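Local coordinates for uncharacterized protein (Arthrobacter sp., PDB 3KOP) that is of unknown function and adopts a cyclophilin-like fold, belonging to a family of uncharacterised proteins, DUF3830, at residues F[76-81]-F[97-102]. Sequence-based numbering, arbitrary orientation.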
loop_
_atom_site.group_PDB
_atom_site.type_symbol
_atom_site.label_atom_id
_atom_site.label_comp_id
_atom_site.label_asym_id
_atom_site.label_seq_id
_atom_site.Cartn_x
_atom_site.Cartn_y
_atom_site.Cartn_z
ATOM N N PRO F 76 7.211 -28.111 9.489
ATOM C CA PRO F 76 6.919 -28.760 8.221
ATOM C C PRO F 76 5.408 -28.887 8.011
ATOM O O PRO F 76 4.654 -29.051 8.988
ATOM C CB PRO F 76 7.560 -30.153 8.369
ATOM C CG PRO F 76 8.469 -30.056 9.543
ATOM C CD PRO F 76 7.948 -28.998 10.418
ATOM N N ALA F 77 4.974 -28.827 6.750
ATOM C CA ALA F 77 3.561 -29.043 6.426
ATOM C C ALA F 77 3.064 -30.366 7.045
ATOM O O ALA F 77 3.803 -31.361 7.110
ATOM C CB ALA F 77 3.352 -29.058 4.941
ATOM N N PHE F 78 1.832 -30.348 7.533
ATOM C CA PHE F 78 1.281 -31.503 8.256
ATOM C C PHE F 78 -0.055 -31.960 7.681
ATOM O O PHE F 78 -0.447 -33.068 7.923
ATOM C CB PHE F 78 1.134 -31.178 9.761
ATOM C CG PHE F 78 0.577 -29.769 10.040
ATOM C CD1 PHE F 78 -0.777 -29.493 9.854
ATOM C CD2 PHE F 78 1.417 -28.740 10.428
ATOM C CE1 PHE F 78 -1.294 -28.222 10.106
ATOM C CE2 PHE F 78 0.908 -27.441 10.686
ATOM C CZ PHE F 78 -0.436 -27.189 10.524
ATOM N N ALA F 79 -0.747 -31.111 6.935
ATOM C CA ALA F 79 -2.073 -31.448 6.419
ATOM C C ALA F 79 -1.925 -32.254 5.141
ATOM O O ALA F 79 -1.036 -31.994 4.366
ATOM C CB ALA F 79 -2.880 -30.196 6.124
ATOM N N PRO F 80 -2.852 -33.175 4.875
ATOM C CA PRO F 80 -2.735 -33.907 3.610
ATOM C C PRO F 80 -2.824 -32.963 2.416
ATOM O O PRO F 80 -2.163 -33.168 1.429
ATOM C CB PRO F 80 -3.914 -34.877 3.642
ATOM C CG PRO F 80 -4.264 -35.021 5.095
ATOM C CD PRO F 80 -3.936 -33.687 5.727
ATOM N N LYS F 81 -3.644 -31.929 2.512
ATOM C CA LYS F 81 -3.546 -30.818 1.576
ATOM C C LYS F 81 -3.749 -29.480 2.264
ATOM O O LYS F 81 -4.536 -29.346 3.206
ATOM C CB LYS F 81 -4.505 -30.964 0.391
ATOM C CG LYS F 81 -5.979 -30.939 0.699
ATOM C CD LYS F 81 -6.820 -30.835 -0.590
ATOM C CE LYS F 81 -6.444 -29.595 -1.416
ATOM N NZ LYS F 81 -7.523 -29.131 -2.362
ATOM N N VAL F 97 -4.939 -15.542 15.575
ATOM C CA VAL F 97 -4.031 -16.637 15.355
ATOM C C VAL F 97 -4.110 -16.994 13.900
ATOM O O VAL F 97 -5.204 -17.284 13.352
ATOM C CB VAL F 97 -4.304 -17.870 16.276
ATOM C CG1 VAL F 97 -3.213 -18.916 16.074
ATOM C CG2 VAL F 97 -4.425 -17.462 17.745
ATOM N N CYS F 98 -2.957 -16.936 13.234
ATOM C CA CYS F 98 -2.896 -17.061 11.778
ATOM C C CYS F 98 -2.101 -18.263 11.271
ATOM O O CYS F 98 -1.142 -18.708 11.909
ATOM C CB CYS F 98 -2.280 -15.799 11.196
ATOM S SG CYS F 98 -3.375 -14.363 11.277
ATOM N N TYR F 99 -2.483 -18.726 10.089
ATOM C CA TYR F 99 -1.832 -19.819 9.383
ATOM C C TYR F 99 -1.394 -19.295 8.020
ATOM O O TYR F 99 -2.206 -18.721 7.278
ATOM C CB TYR F 99 -2.825 -20.963 9.226
ATOM C CG TYR F 99 -2.377 -22.248 8.528
ATOM C CD1 TYR F 99 -2.022 -22.267 7.179
ATOM C CD2 TYR F 99 -2.426 -23.450 9.179
ATOM C CE1 TYR F 99 -1.691 -23.439 6.555
ATOM C CE2 TYR F 99 -2.092 -24.628 8.561
ATOM C CZ TYR F 99 -1.703 -24.624 7.261
ATOM O OH TYR F 99 -1.397 -25.822 6.623
ATOM N N PHE F 100 -0.116 -19.516 7.699
ATOM C CA PHE F 100 0.442 -19.214 6.389
ATOM C C PHE F 100 1.115 -20.455 5.827
ATOM O O PHE F 100 1.846 -21.172 6.557
ATOM C CB PHE F 100 1.556 -18.156 6.474
ATOM C CG PHE F 100 1.187 -16.902 7.230
ATOM C CD1 PHE F 100 1.252 -16.851 8.636
ATOM C CD2 PHE F 100 0.845 -15.744 6.546
ATOM C CE1 PHE F 100 0.957 -15.688 9.321
ATOM C CE2 PHE F 100 0.565 -14.551 7.249
ATOM C CZ PHE F 100 0.603 -14.536 8.614
ATOM N N THR F 101 0.911 -20.678 4.534
ATOM C CA THR F 101 1.662 -21.702 3.778
ATOM C C THR F 101 2.784 -21.005 3.008
ATOM O O THR F 101 2.522 -20.069 2.255
ATOM C CB THR F 101 0.727 -22.412 2.790
ATOM O OG1 THR F 101 -0.304 -23.093 3.526
ATOM C CG2 THR F 101 1.476 -23.394 1.887
ATOM N N PHE F 102 4.019 -21.434 3.244
ATOM C CA PHE F 102 5.189 -20.937 2.535
ATOM C C PHE F 102 5.938 -22.103 1.885
ATOM O O PHE F 102 5.661 -23.272 2.176
ATOM C CB PHE F 102 6.133 -20.251 3.527
ATOM C CG PHE F 102 5.613 -18.967 4.072
ATOM C CD1 PHE F 102 5.360 -17.884 3.219
ATOM C CD2 PHE F 102 5.399 -18.808 5.434
ATOM C CE1 PHE F 102 4.875 -16.660 3.734
ATOM C CE2 PHE F 102 4.933 -17.599 5.950
ATOM C CZ PHE F 102 4.661 -16.524 5.094
HETATM O O HOH W 1 -0.080 -28.299 6.613
#
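Phe-78 brings the outer end of its ring against one ortho carbon of the Tyr-99 phenol, its CZ lying 3.6 Å from CE2 of Tyr-99. CE1 of Phe-78 follows at 4.0 Å from the same Tyr-99 CE2, so the touch is confined to a corner of each ring. The planes are almost perpendicular, at 86°, yet the 6.0 Å between centroids and the oblique approach fit neither a stack nor a T-shaped pair. Two torsions aim the rings at each other from opposite directions: in Phe-78, CG sits between the backbone N and the carbonyl carbon (chi1 42°), whereas Tyr-99 extends its phenol off the strand with CG trans to N (chi1 -179°).

A water bridges the same two segments. It donates a hydrogen bond to Tyr-99 OH at 2.8 Å and accepts one from the backbone N of Ala-79 at 2.9 Å. The water oxygen also lies 3.5 Å above one face of the Phe-78 ring, displaced toward its rim. Beyond the two segments, Tyr-99 OH and Thr-101 OG1 both hydrogen-bond to Glu-82 OE1, and Val-51 of helix 45-54 packs on the phenol.

The contact thus joins the loop following strand 70-76 to the inner strand 96-103 of the antiparallel sheet, with no direct hydrogen bond between the segments. Because Tyr-99 has an apolar touch at CE2 and polar partners at OH, the phenol ties the loop to the strand through both carbon contact and water, while Glu-82 probably helps to fix the direction of its hydroxyl.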